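Long-range contacts in hypothetical protein (Neisseria meningitidis, PDB 2I45), which is of unknown function but has the cupin fold, a small beta barrel that in many relatives encloses a metal-binding or substrate-binding pocket: residues B[37-42]-B[84-89]; B[50-55]-B[95-100]; B[57-62]-B[91-96]. All coordinates share one frame; numbering follows the deposited sequence.

Contact 1: B[37-42]-B[84-89]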
ATOM      1  N   LEU B  37      17.470  -7.396  -5.229  1.00 48.07           N
ATOM      2  CA  LEU B  37      18.048  -8.503  -5.967  1.00 46.08           C
ATOM      3  C   LEU B  37      18.983  -9.257  -4.996  1.00 46.21           C
ATOM      4  O   LEU B  37      19.563  -8.629  -4.118  1.00 45.00           O
ATOM      5  CB  LEU B  37      18.792  -7.981  -7.175  1.00 44.46           C
ATOM      6  CG  LEU B  37      19.191  -9.066  -8.199  1.00 43.26           C
ATOM      7  CD1 LEU B  37      18.043  -9.957  -8.599  1.00 40.35           C
ATOM      8  CD2 LEU B  37      19.774  -8.475  -9.462  1.00 38.71           C
ATOM      9  N   GLY B  38      19.090 -10.584  -5.126  1.00 46.46           N
ATOM     10  CA  GLY B  38      19.777 -11.439  -4.112  1.00 46.89           C
ATOM     11  C   GLY B  38      19.382 -11.058  -2.692  1.00 47.50           C
ATOM     12  O   GLY B  38      18.217 -10.841  -2.448  1.00 47.60           O
ATOM     13  N   ASP B  39      20.340 -10.920  -1.763  1.00 47.98           N
ATOM     14  CA  ASP B  39      20.052 -10.312  -0.463  1.00 48.02           C
ATOM     15  C   ASP B  39      21.239  -9.647   0.174  1.00 48.39           C
ATOM     16  O   ASP B  39      22.366  -9.718  -0.328  1.00 47.94           O
ATOM     17  CB  ASP B  39      19.573 -11.364   0.526  1.00 49.05           C
ATOM     18  CG  ASP B  39      20.591 -12.506   0.678  1.00 51.07           C
ATOM     19  OD1 ASP B  39      20.599 -13.415  -0.217  1.00 53.29           O
ATOM     20  OD2 ASP B  39      21.365 -12.479   1.658  1.00 45.98           O
ATOM     21  N   TYR B  40      20.986  -9.009   1.323  1.00 48.47           N
ATOM     22  CA  TYR B  40      22.048  -8.351   2.052  1.00 48.19           C
ATOM     23  C   TYR B  40      22.043  -8.778   3.463  1.00 47.10           C
ATOM     24  O   TYR B  40      22.400  -7.985   4.327  1.00 46.53           O
ATOM     25  CB  TYR B  40      21.921  -6.823   2.017  1.00 49.37           C
ATOM     26  CG  TYR B  40      22.740  -6.201   0.923  1.00 52.24           C
ATOM     27  CD1 TYR B  40      22.263  -6.237  -0.400  1.00 53.20           C
ATOM     28  CD2 TYR B  40      24.002  -5.623   1.162  1.00 53.17           C
ATOM     29  CE1 TYR B  40      22.943  -5.712  -1.452  1.00 48.71           C
ATOM     30  CE2 TYR B  40      24.724  -5.062   0.060  1.00 54.40           C
ATOM     31  CZ  TYR B  40      24.139  -5.137  -1.246  1.00 52.67           C
ATOM     32  OH  TYR B  40      24.687  -4.646  -2.405  1.00 55.04           O
ATOM     33  N   GLY B  41      21.599  -9.999   3.708  1.00 45.85           N
ATOM     34  CA  GLY B  41      21.581 -10.516   5.064  1.00 45.81           C
ATOM     35  C   GLY B  41      20.384 -10.097   5.915  1.00 46.92           C
ATOM     36  O   GLY B  41      19.311  -9.788   5.396  1.00 46.17           O
ATOM     37  N   TRP B  42      20.558 -10.155   7.243  1.00 46.93           N
ATOM     38  CA  TRP B  42      19.448 -10.004   8.132  1.00 46.55           C
ATOM     39  C   TRP B  42      19.359  -8.541   8.476  1.00 48.58           C
ATOM     40  O   TRP B  42      20.365  -7.908   8.601  1.00 48.71           O
ATOM     41  CB  TRP B  42      19.642 -10.894   9.381  1.00 45.16           C
ATOM     42  CG  TRP B  42      19.545 -12.349   9.066  1.00 40.16           C
ATOM     43  CD1 TRP B  42      20.517 -13.112   8.575  1.00 38.65           C
ATOM     44  CD2 TRP B  42      18.383 -13.175   9.172  1.00 38.04           C
ATOM     45  NE1 TRP B  42      20.052 -14.382   8.314  1.00 39.93           N
ATOM     46  CE2 TRP B  42      18.741 -14.456   8.685  1.00 40.36           C
ATOM     47  CE3 TRP B  42      17.052 -12.951   9.612  1.00 35.26           C
ATOM     48  CZ2 TRP B  42      17.831 -15.548   8.647  1.00 41.37           C
ATOM     49  CZ3 TRP B  42      16.152 -14.013   9.592  1.00 39.31           C
ATOM     50  CH2 TRP B  42      16.536 -15.299   9.093  1.00 41.28           C
ATOM     51  N   SER B  84      13.761  -9.814  13.500  1.00 49.31           N
ATOM     52  CA  SER B  84      14.851  -9.864  12.554  1.00 48.71           C
ATOM     53  C   SER B  84      14.428 -10.694  11.347  1.00 48.64           C
ATOM     54  O   SER B  84      13.875 -11.767  11.523  1.00 48.98           O
ATOM     55  CB  SER B  84      16.046 -10.464  13.258  1.00 49.70           C
ATOM     56  OG  SER B  84      16.744 -11.439  12.477  1.00 51.73           O
ATOM     57  N   HIS B  85      14.664 -10.184  10.133  1.00 47.28           N
ATOM     58  CA  HIS B  85      14.233 -10.829   8.940  1.00 46.34           C
ATOM     59  C   HIS B  85      15.224 -10.540   7.863  1.00 46.61           C
ATOM     60  O   HIS B  85      16.034  -9.610   7.933  1.00 46.24           O
ATOM     61  CB  HIS B  85      12.906 -10.267   8.477  1.00 47.17           C
ATOM     62  CG  HIS B  85      12.924  -8.777   8.292  1.00 48.41           C
ATOM     63  ND1 HIS B  85      12.931  -7.894   9.360  1.00 51.83           N
ATOM     64  CD2 HIS B  85      12.966  -8.011   7.174  1.00 44.43           C
ATOM     65  CE1 HIS B  85      12.963  -6.652   8.902  1.00 46.58           C
ATOM     66  NE2 HIS B  85      12.996  -6.701   7.584  1.00 41.04           N
ATOM     67  N   ARG B  86      15.132 -11.355   6.834  1.00 46.50           N
ATOM     68  CA  ARG B  86      16.064 -11.299   5.751  1.00 46.63           C
ATOM     69  C   ARG B  86      15.288 -11.132   4.447  1.00 46.92           C
ATOM     70  O   ARG B  86      14.828 -12.100   3.867  1.00 47.91           O
ATOM     71  CB  ARG B  86      16.997 -12.515   5.728  1.00 46.35           C
ATOM     72  CG  ARG B  86      17.581 -12.791   4.326  1.00 47.21           C
ATOM     73  CD  ARG B  86      18.628 -13.912   4.250  1.00 45.14           C
ATOM     74  NE  ARG B  86      18.088 -15.211   4.627  1.00 39.52           N
ATOM     75  CZ  ARG B  86      18.837 -16.164   5.173  1.00 42.37           C
ATOM     76  NH1 ARG B  86      20.168 -15.981   5.366  1.00 37.70           N
ATOM     77  NH2 ARG B  86      18.264 -17.295   5.557  1.00 36.91           N
ATOM     78  N   PRO B  87      15.134  -9.890   3.997  1.00 46.38           N
ATOM     79  CA  PRO B  87      14.421  -9.576   2.764  1.00 46.37           C
ATOM     80  C   PRO B  87      15.239 -10.009   1.586  1.00 46.54           C
ATOM     81  O   PRO B  87      16.428  -9.900   1.667  1.00 47.65           O
ATOM     82  CB  PRO B  87      14.376  -8.051   2.776  1.00 46.19           C
ATOM     83  CG  PRO B  87      15.391  -7.581   3.764  1.00 45.62           C
ATOM     84  CD  PRO B  87      15.656  -8.706   4.705  1.00 46.40           C
ATOM     85  N   ARG B  88      14.643 -10.393   0.464  1.00 46.52           N
ATOM     86  CA  ARG B  88      15.449 -10.997  -0.570  1.00 46.34           C
ATOM     87  C   ARG B  88      14.665 -11.310  -1.882  1.00 46.30           C
ATOM     88  O   ARG B  88      13.434 -11.449  -1.844  1.00 47.80           O
ATOM     89  CB  ARG B  88      15.951 -12.228   0.092  1.00 47.24           C
ATOM     90  CG  ARG B  88      16.407 -13.306  -0.793  1.00 50.92           C
ATOM     91  CD  ARG B  88      15.447 -14.469  -0.842  1.00 51.59           C
ATOM     92  NE  ARG B  88      15.140 -15.190   0.393  1.00 48.21           N
ATOM     93  CZ  ARG B  88      14.397 -16.302   0.344  1.00 47.08           C
ATOM     94  NH1 ARG B  88      14.017 -16.924   1.436  1.00 45.99           N
ATOM     95  NH2 ARG B  88      13.980 -16.768  -0.836  1.00 41.56           N
ATOM     96  N   SER B  89      15.329 -11.396  -3.036  1.00 43.97           N
ATOM     97  CA  SER B  89      14.611 -11.527  -4.300  1.00 43.09           C
ATOM     98  C   SER B  89      15.379 -12.296  -5.391  1.00 42.87           C
ATOM     99  O   SER B  89      16.457 -11.905  -5.815  1.00 42.25           O
ATOM    100  CB  SER B  89      14.240 -10.154  -4.842  1.00 43.46           C
ATOM    101  OG  SER B  89      13.587 -10.272  -6.095  1.00 42.47           O
TER
HETATM  102  O   HOH W   1      18.831  -9.148   2.833  1.00 42.25           O
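Gly41 O and Pro87 O are joined by one water that also takes a bond from Tyr40 N. The water donates to Gly41 O at 2.7 Å and to Pro87 O at 2.8 Å, while Tyr40 N donates to it at 2.6 Å, so three bonds bridge the backbones where they stand too far apart to pair directly. At the Leu37 end they do meet: Ser89 N donates to Gly38 O at 3.0 Å, with an N-H...O angle of 158°. Residues 39-41, next to the water, are bent by an Asx turn, in which Asp39 OD2 accepts from Gly41 N (3.2 Å) through its anti lone pair. The carboxylate reaches that N-H because CG of Asp39 lies between its own backbone N and carbonyl carbon (chi1 56°). Asp39 CB packs against Arg88 CB and Pro87 O.

At the other end Trp42 leans over strand 85-89. Arg86 CB sits over one ring face, 3.8 Å from the centroid of the six-membered ring, in a CH-pi contact. A bend at chi3 turns one face of the guanidinium to the indole, with Trp42 CZ2 over its centre and the two planes 47° apart. Trp42 NE1 and Arg86 NH1 come within 3.4 Å, but both are donors and no bond joins them; the guanidinium is instead held by a salt bridge from NE to Asp62. Ser84 OG approaches Trp42 CE3 obliquely at 3.3 Å.

The loop leaving strand 29-37 is thus laid along an outer strand of the three-stranded sheet, 85-89; water and side chains bridge the gap between the direct bond at Gly38 and the backbone bond of His85 with His43, on the surface of a cupin beta barrel.

Contact 2: B[50-55]-B[95-100]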
ATOM      1  N   LYS B  50       6.104  -2.274   9.221  1.00 49.58           N
ATOM      2  CA  LYS B  50       6.237  -1.882   7.811  1.00 50.25           C
ATOM      3  C   LYS B  50       5.317  -2.733   6.954  1.00 48.50           C
ATOM      4  O   LYS B  50       5.176  -3.944   7.186  1.00 47.87           O
ATOM      5  CB  LYS B  50       7.701  -2.008   7.332  1.00 49.67           C
ATOM      6  CG  LYS B  50       8.751  -1.094   8.099  1.00 53.61           C
ATOM      7  CD  LYS B  50      10.181  -1.830   8.350  1.00 55.02           C
ATOM      8  CE  LYS B  50      10.351  -2.403   9.878  1.00 59.45           C
ATOM      9  NZ  LYS B  50      11.746  -2.754  10.320  1.00 53.73           N
ATOM     10  N   VAL B  51       4.661  -2.120   5.970  1.00 47.38           N
ATOM     11  CA  VAL B  51       3.809  -2.880   5.104  1.00 45.37           C
ATOM     12  C   VAL B  51       4.692  -2.968   3.909  1.00 46.13           C
ATOM     13  O   VAL B  51       5.449  -2.050   3.711  1.00 46.84           O
ATOM     14  CB  VAL B  51       2.546  -2.137   4.758  1.00 46.25           C
ATOM     15  CG1 VAL B  51       1.787  -2.910   3.670  1.00 44.35           C
ATOM     16  CG2 VAL B  51       1.655  -1.881   6.059  1.00 43.82           C
ATOM     17  N   LEU B  52       4.633  -4.068   3.139  1.00 45.64           N
ATOM     18  CA  LEU B  52       5.508  -4.282   2.011  1.00 45.08           C
ATOM     19  C   LEU B  52       4.640  -4.600   0.855  1.00 46.46           C
ATOM     20  O   LEU B  52       3.749  -5.447   0.951  1.00 46.10           O
ATOM     21  CB  LEU B  52       6.431  -5.499   2.203  1.00 45.98           C
ATOM     22  CG  LEU B  52       7.487  -5.844   3.303  1.00 44.87           C
ATOM     23  CD1 LEU B  52       8.857  -6.293   2.682  1.00 37.65           C
ATOM     24  CD2 LEU B  52       7.685  -4.745   4.285  1.00 40.51           C
ATOM     25  N   PHE B  53       4.869  -3.954  -0.278  1.00 46.74           N
ATOM     26  CA  PHE B  53       3.988  -4.248  -1.345  1.00 46.75           C
ATOM     27  C   PHE B  53       4.823  -4.526  -2.594  1.00 47.79           C
ATOM     28  O   PHE B  53       5.680  -3.739  -2.971  1.00 48.88           O
ATOM     29  CB  PHE B  53       2.901  -3.163  -1.468  1.00 45.87           C
ATOM     30  CG  PHE B  53       2.148  -3.191  -2.788  1.00 44.87           C
ATOM     31  CD1 PHE B  53       1.504  -4.337  -3.216  1.00 45.10           C
ATOM     32  CD2 PHE B  53       2.076  -2.050  -3.582  1.00 44.10           C
ATOM     33  CE1 PHE B  53       0.789  -4.395  -4.446  1.00 42.61           C
ATOM     34  CE2 PHE B  53       1.401  -2.073  -4.795  1.00 45.58           C
ATOM     35  CZ  PHE B  53       0.746  -3.277  -5.250  1.00 41.62           C
ATOM     36  N   ALA B  54       4.593  -5.677  -3.213  1.00 47.71           N
ATOM     37  CA  ALA B  54       5.489  -6.104  -4.254  1.00 46.68           C
ATOM     38  C   ALA B  54       4.894  -5.569  -5.463  1.00 46.16           C
ATOM     39  O   ALA B  54       4.018  -6.251  -6.124  1.00 47.27           O
ATOM     40  CB  ALA B  54       5.550  -7.578  -4.345  1.00 47.67           C
ATOM     41  N   VAL B  55       5.342  -4.349  -5.754  1.00 44.49           N
ATOM     42  CA  VAL B  55       4.836  -3.615  -6.927  1.00 44.53           C
ATOM     43  C   VAL B  55       5.132  -4.375  -8.196  1.00 44.65           C
ATOM     44  O   VAL B  55       4.238  -4.631  -8.954  1.00 43.37           O
ATOM     45  CB  VAL B  55       5.353  -2.173  -7.088  1.00 43.67           C
ATOM     46  CG1 VAL B  55       4.702  -1.552  -8.273  1.00 40.84           C
ATOM     47  CG2 VAL B  55       5.072  -1.326  -5.817  1.00 45.93           C
ATOM     48  N   LEU B  95       9.531  -2.625  -4.759  1.00 49.51           N
ATOM     49  CA  LEU B  95       8.770  -2.770  -3.544  1.00 48.98           C
ATOM     50  C   LEU B  95       8.525  -1.456  -2.821  1.00 49.76           C
ATOM     51  O   LEU B  95       9.454  -0.674  -2.638  1.00 49.38           O
ATOM     52  CB  LEU B  95       9.574  -3.685  -2.617  1.00 49.01           C
ATOM     53  CG  LEU B  95       9.523  -3.517  -1.073  1.00 48.88           C
ATOM     54  CD1 LEU B  95       8.303  -4.182  -0.447  1.00 43.70           C
ATOM     55  CD2 LEU B  95      10.716  -4.152  -0.404  1.00 47.06           C
ATOM     56  N   VAL B  96       7.293  -1.248  -2.359  1.00 50.45           N
ATOM     57  CA  VAL B  96       7.009  -0.146  -1.465  1.00 51.39           C
ATOM     58  C   VAL B  96       6.936  -0.599  -0.025  1.00 52.46           C
ATOM     59  O   VAL B  96       6.188  -1.530   0.325  1.00 52.57           O
ATOM     60  CB  VAL B  96       5.675   0.554  -1.763  1.00 51.57           C
ATOM     61  CG1 VAL B  96       5.527   1.760  -0.796  1.00 50.92           C
ATOM     62  CG2 VAL B  96       5.617   0.982  -3.170  1.00 49.35           C
ATOM     63  N   LEU B  97       7.707   0.060   0.808  1.00 52.74           N
ATOM     64  CA  LEU B  97       7.482  -0.051   2.233  1.00 54.44           C
ATOM     65  C   LEU B  97       6.666   1.108   2.749  1.00 54.23           C
ATOM     66  O   LEU B  97       6.858   2.221   2.255  1.00 54.78           O
ATOM     67  CB  LEU B  97       8.809  -0.026   2.982  1.00 54.82           C
ATOM     68  CG  LEU B  97       9.327  -1.385   3.448  1.00 57.84           C
ATOM     69  CD1 LEU B  97      10.101  -2.070   2.329  1.00 59.46           C
ATOM     70  CD2 LEU B  97      10.179  -1.245   4.717  1.00 57.39           C
ATOM     71  N   ILE B  98       5.823   0.869   3.763  1.00 53.33           N
ATOM     72  CA  ILE B  98       5.040   1.932   4.388  1.00 53.54           C
ATOM     73  C   ILE B  98       5.133   1.948   5.932  1.00 54.17           C
ATOM     74  O   ILE B  98       5.042   0.922   6.579  1.00 53.68           O
ATOM     75  CB  ILE B  98       3.535   1.871   3.954  1.00 52.90           C
ATOM     76  CG1 ILE B  98       3.417   2.017   2.456  1.00 55.44           C
ATOM     77  CG2 ILE B  98       2.740   2.958   4.565  1.00 50.15           C
ATOM     78  CD1 ILE B  98       2.989   0.766   1.732  1.00 57.48           C
ATOM     79  N   GLU B  99       5.264   3.121   6.516  1.00 55.59           N
ATOM     80  CA  GLU B  99       5.241   3.227   7.944  1.00 58.10           C
ATOM     81  C   GLU B  99       4.552   4.485   8.344  1.00 57.96           C
ATOM     82  O   GLU B  99       4.431   5.351   7.513  1.00 57.91           O
ATOM     83  CB  GLU B  99       6.660   3.253   8.474  1.00 58.63           C
ATOM     84  CG  GLU B  99       7.683   3.999   7.607  1.00 59.75           C
ATOM     85  CD  GLU B  99       9.086   3.994   8.273  1.00 61.25           C
ATOM     86  OE1 GLU B  99       9.267   4.701   9.339  1.00 54.70           O
ATOM     87  OE2 GLU B  99       9.964   3.254   7.710  1.00 62.86           O
ATOM     88  N   LEU B 100       4.060   4.540   9.590  1.00 59.60           N
ATOM     89  CA  LEU B 100       3.786   5.801  10.330  1.00 60.65           C
ATOM     90  C   LEU B 100       5.126   6.577  10.546  1.00 61.02           C
ATOM     91  O   LEU B 100       6.230   6.052  10.252  1.00 61.38           O
ATOM     92  CB  LEU B 100       3.047   5.548  11.689  1.00 60.07           C
ATOM     93  CG  LEU B 100       2.505   6.827  12.430  1.00 61.02           C
ATOM     94  CD1 LEU B 100       1.173   7.347  11.863  1.00 63.47           C
ATOM     95  CD2 LEU B 100       2.433   6.816  14.029  1.00 61.40           C
TER
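Leu52 fits between Leu95 and Leu97 on the inward face of the larger sheet of the cupin barrel, where strands 50-56 and 92-99 run antiparallel as neighbours, their local axes at 160° over these segments. Leu95 bends over it obliquely, placing CD1 3.5 Å from Leu52 CB. On the other flank Leu97 lies alongside and points the same way, its CG 3.8 Å from Leu52 CD2. The next hollow along is filled from the other strand: Leu97 CD2 rests against the aliphatic chain of Lys50, 3.7 Å from CG and equally near CB and CD. Lys50 CG stands anti to its carbonyl carbon (chi1 -61°), which lays CG and CD beside the leucine before the amine leads away. Met59 of the facing sheet closes over Leu52 from within the barrel.

The reverse face carries Val51 against Ile98, CB to CB 4.2 Å, and Phe53 beside Val96. Phe53 turns away from Val96 toward helix 8-13 and meets the ring of Phe53 of the second subunit, so Phe53, with Val51, which packs on Phe29 of the second subunit, brings this face to the subunit interface. At the end of strand segment 50-55, Val55 CG2 meets Val96 CG2 at 3.6 Å.

Four backbone bonds fix the register, two between Val51 and Ile98 and two between Phe53 and Val96. The shortest is Phe53 N to Val96 O at 2.8 Å, and Leu95 CD1 is tucked 3.4 Å from that same Phe53 N.

Contact 3: B[57-62]-B[91-96]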
ATOM      1  N   GLY B  57       7.579  -7.783  -9.883  1.00 44.06           N
ATOM      2  CA  GLY B  57       8.426  -8.929  -9.521  1.00 43.69           C
ATOM      3  C   GLY B  57       8.129  -9.620  -8.202  1.00 44.53           C
ATOM      4  O   GLY B  57       7.378  -9.109  -7.385  1.00 44.77           O
ATOM      5  N   ASP B  58       8.741 -10.777  -7.945  1.00 45.35           N
ATOM      6  CA  ASP B  58       8.501 -11.468  -6.644  1.00 46.21           C
ATOM      7  C   ASP B  58       9.643 -11.351  -5.644  1.00 45.41           C
ATOM      8  O   ASP B  58      10.742 -11.071  -6.002  1.00 45.56           O
ATOM      9  CB  ASP B  58       8.111 -12.933  -6.858  1.00 46.61           C
ATOM     10  CG  ASP B  58       7.184 -13.105  -8.050  1.00 50.80           C
ATOM     11  OD1 ASP B  58       6.553 -12.096  -8.435  1.00 54.67           O
ATOM     12  OD2 ASP B  58       7.102 -14.220  -8.631  1.00 55.06           O
HETATM   13  N   MSE B  59       9.366 -11.534  -4.376  1.00 45.43           N
HETATM   14  CA  MSE B  59      10.394 -11.498  -3.375  1.00 47.02           C
HETATM   15  C   MSE B  59      10.004 -12.476  -2.245  1.00 44.61           C
HETATM   16  O   MSE B  59       8.928 -13.082  -2.264  1.00 43.82           O
HETATM   17  CB  MSE B  59      10.678 -10.052  -2.913  1.00 44.64           C
HETATM   18  CG  MSE B  59       9.523  -9.346  -2.365  1.00 48.22           C
HETATM   19 SE   MSE B  59       9.924  -7.770  -1.194  1.00 60.50          SE
HETATM   20  CE  MSE B  59      10.847  -8.709   0.205  1.00 55.41           C
ATOM     21  N   ALA B  60      10.911 -12.712  -1.314  1.00 44.40           N
ATOM     22  CA  ALA B  60      10.577 -13.444  -0.075  1.00 43.85           C
ATOM     23  C   ALA B  60      11.141 -12.752   1.163  1.00 43.39           C
ATOM     24  O   ALA B  60      11.978 -11.856   1.049  1.00 42.95           O
ATOM     25  CB  ALA B  60      11.070 -14.888  -0.122  1.00 41.82           C
ATOM     26  N   VAL B  61      10.706 -13.193   2.334  1.00 43.30           N
ATOM     27  CA  VAL B  61      11.290 -12.706   3.560  1.00 43.51           C
ATOM     28  C   VAL B  61      11.438 -13.891   4.466  1.00 44.27           C
ATOM     29  O   VAL B  61      10.442 -14.552   4.791  1.00 45.44           O
ATOM     30  CB  VAL B  61      10.422 -11.661   4.248  1.00 43.53           C
ATOM     31  CG1 VAL B  61      11.152 -11.147   5.532  1.00 45.55           C
ATOM     32  CG2 VAL B  61      10.138 -10.516   3.320  1.00 39.13           C
ATOM     33  N   ASP B  62      12.683 -14.210   4.811  1.00 44.06           N
ATOM     34  CA  ASP B  62      12.987 -15.144   5.905  1.00 44.36           C
ATOM     35  C   ASP B  62      12.838 -14.471   7.275  1.00 43.39           C
ATOM     36  O   ASP B  62      13.266 -13.324   7.446  1.00 42.13           O
ATOM     37  CB  ASP B  62      14.410 -15.612   5.741  1.00 44.10           C
ATOM     38  CG  ASP B  62      14.615 -16.344   4.435  1.00 48.20           C
ATOM     39  OD1 ASP B  62      13.638 -16.992   3.976  1.00 51.79           O
ATOM     40  OD2 ASP B  62      15.752 -16.293   3.873  1.00 50.28           O
ATOM     41  N   ASN B  91      14.774 -13.094  -8.703  1.00 41.54           N
ATOM     42  CA  ASN B  91      15.027 -12.353  -9.942  1.00 41.83           C
ATOM     43  C   ASN B  91      14.779 -10.839  -9.920  1.00 42.89           C
ATOM     44  O   ASN B  91      14.689 -10.212 -10.973  1.00 43.26           O
ATOM     45  CB  ASN B  91      14.262 -13.019 -11.062  1.00 40.15           C
ATOM     46  CG  ASN B  91      14.788 -14.380 -11.299  1.00 41.67           C
ATOM     47  OD1 ASN B  91      15.912 -14.522 -11.779  1.00 40.47           O
ATOM     48  ND2 ASN B  91      14.059 -15.393 -10.869  1.00 41.75           N
ATOM     49  N   GLY B  92      14.673 -10.248  -8.737  1.00 43.46           N
ATOM     50  CA  GLY B  92      14.483  -8.802  -8.642  1.00 45.69           C
ATOM     51  C   GLY B  92      13.051  -8.355  -8.373  1.00 46.95           C
ATOM     52  O   GLY B  92      12.128  -8.844  -8.990  1.00 47.16           O
ATOM     53  N   CYS B  93      12.887  -7.400  -7.467  1.00 48.26           N
ATOM     54  CA  CYS B  93      11.588  -6.956  -7.029  1.00 49.46           C
ATOM     55  C   CYS B  93      11.628  -5.470  -6.776  1.00 50.91           C
ATOM     56  O   CYS B  93      12.551  -4.981  -6.048  1.00 51.50           O
ATOM     57  CB  CYS B  93      11.249  -7.575  -5.668  1.00 48.79           C
ATOM     58  SG  CYS B  93       9.539  -7.236  -5.132  1.00 49.53           S
ATOM     59  N   SER B  94      10.611  -4.766  -7.304  1.00 50.40           N
ATOM     60  CA  SER B  94      10.323  -3.399  -6.899  1.00 50.44           C
ATOM     61  C   SER B  94       9.256  -3.358  -5.834  1.00 50.46           C
ATOM     62  O   SER B  94       8.188  -3.935  -6.015  1.00 50.43           O
ATOM     63  CB  SER B  94       9.865  -2.604  -8.092  1.00 50.23           C
ATOM     64  OG  SER B  94      10.842  -2.739  -9.105  1.00 53.06           O
ATOM     65  N   LEU B  95       9.531  -2.625  -4.759  1.00 49.51           N
ATOM     66  CA  LEU B  95       8.770  -2.770  -3.544  1.00 48.98           C
ATOM     67  C   LEU B  95       8.525  -1.456  -2.821  1.00 49.76           C
ATOM     68  O   LEU B  95       9.454  -0.674  -2.638  1.00 49.38           O
ATOM     69  CB  LEU B  95       9.574  -3.685  -2.617  1.00 49.01           C
ATOM     70  CG  LEU B  95       9.523  -3.517  -1.073  1.00 48.88           C
ATOM     71  CD1 LEU B  95       8.303  -4.182  -0.447  1.00 43.70           C
ATOM     72  CD2 LEU B  95      10.716  -4.152  -0.404  1.00 47.06           C
ATOM     73  N   VAL B  96       7.293  -1.248  -2.359  1.00 50.45           N
ATOM     74  CA  VAL B  96       7.009  -0.146  -1.465  1.00 51.39           C
ATOM     75  C   VAL B  96       6.936  -0.599  -0.025  1.00 52.46           C
ATOM     76  O   VAL B  96       6.188  -1.530   0.325  1.00 52.57           O
ATOM     77  CB  VAL B  96       5.675   0.554  -1.763  1.00 51.57           C
ATOM     78  CG1 VAL B  96       5.527   1.760  -0.796  1.00 50.92           C
ATOM     79  CG2 VAL B  96       5.617   0.982  -3.170  1.00 49.35           C
TER
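The two sheets of the cupin barrel close on each other here, where the turn leading into strand 59-63 passes the start of strand 92-99. Gly57 and Cys93 bring their CA atoms within 4.5 Å. Having no side chain, Gly57 can lay its own CA 3.7 Å from Gly92 O, and its positive phi helps carry the chain round the turn. Cys93 then points at the turn: its CB lies 3.5 Å from Asp58 O, and SG, anti to the backbone N (chi1 -173°), reaches inward to 3.6 Å from Gly57 O.

Selenomethionine Met59 continues the contact into the barrel. Its CG stands between its own backbone N and carbonyl carbon (chi1 58°), resting against Cys93 SG at 3.5 Å. Farther out, the Met59 side chain crosses Leu95 at about a right angle and sets SE 3.8 Å from Leu95 CD2, with CD1 of the same leucine at 4.0 Å. Leu36 of the larger sheet also touches Met59.

No hydrogen bond spans the two segments. The polar groups of the turn are served by other residues, Asp58 O by Ser89 OG and Asp58 OD1 by Glu73 N, so cohesion across this corner comes from close backbone approach and from the sulfur of Cys93 and the selenium that stands in for the methionine sulfur, both packed against aliphatic carbon.

In the fold
Contact 2 lies in the middle of the larger sheet, contact 1 along an outer strand of the smaller, and contact 3 where the two sheets close. The segments of contacts 2 and 3 overlap at Leu95 and Val96, of which Leu95 touches in both, and their centres are about 11 Å apart. Asp62 of segment 57-62 ties contact 3 to contact 1, whose centre is about 9 Å away, by salt bridges from OD1 to Arg88 NH1 (2.6 Å) and from OD2 to Arg86 NE (2.7 Å). Contacts 1 and 2 stay apart, with centres about 15 Å and nearest atoms about 4 Å from each other. Of the three, contact 2 alone meets the second subunit.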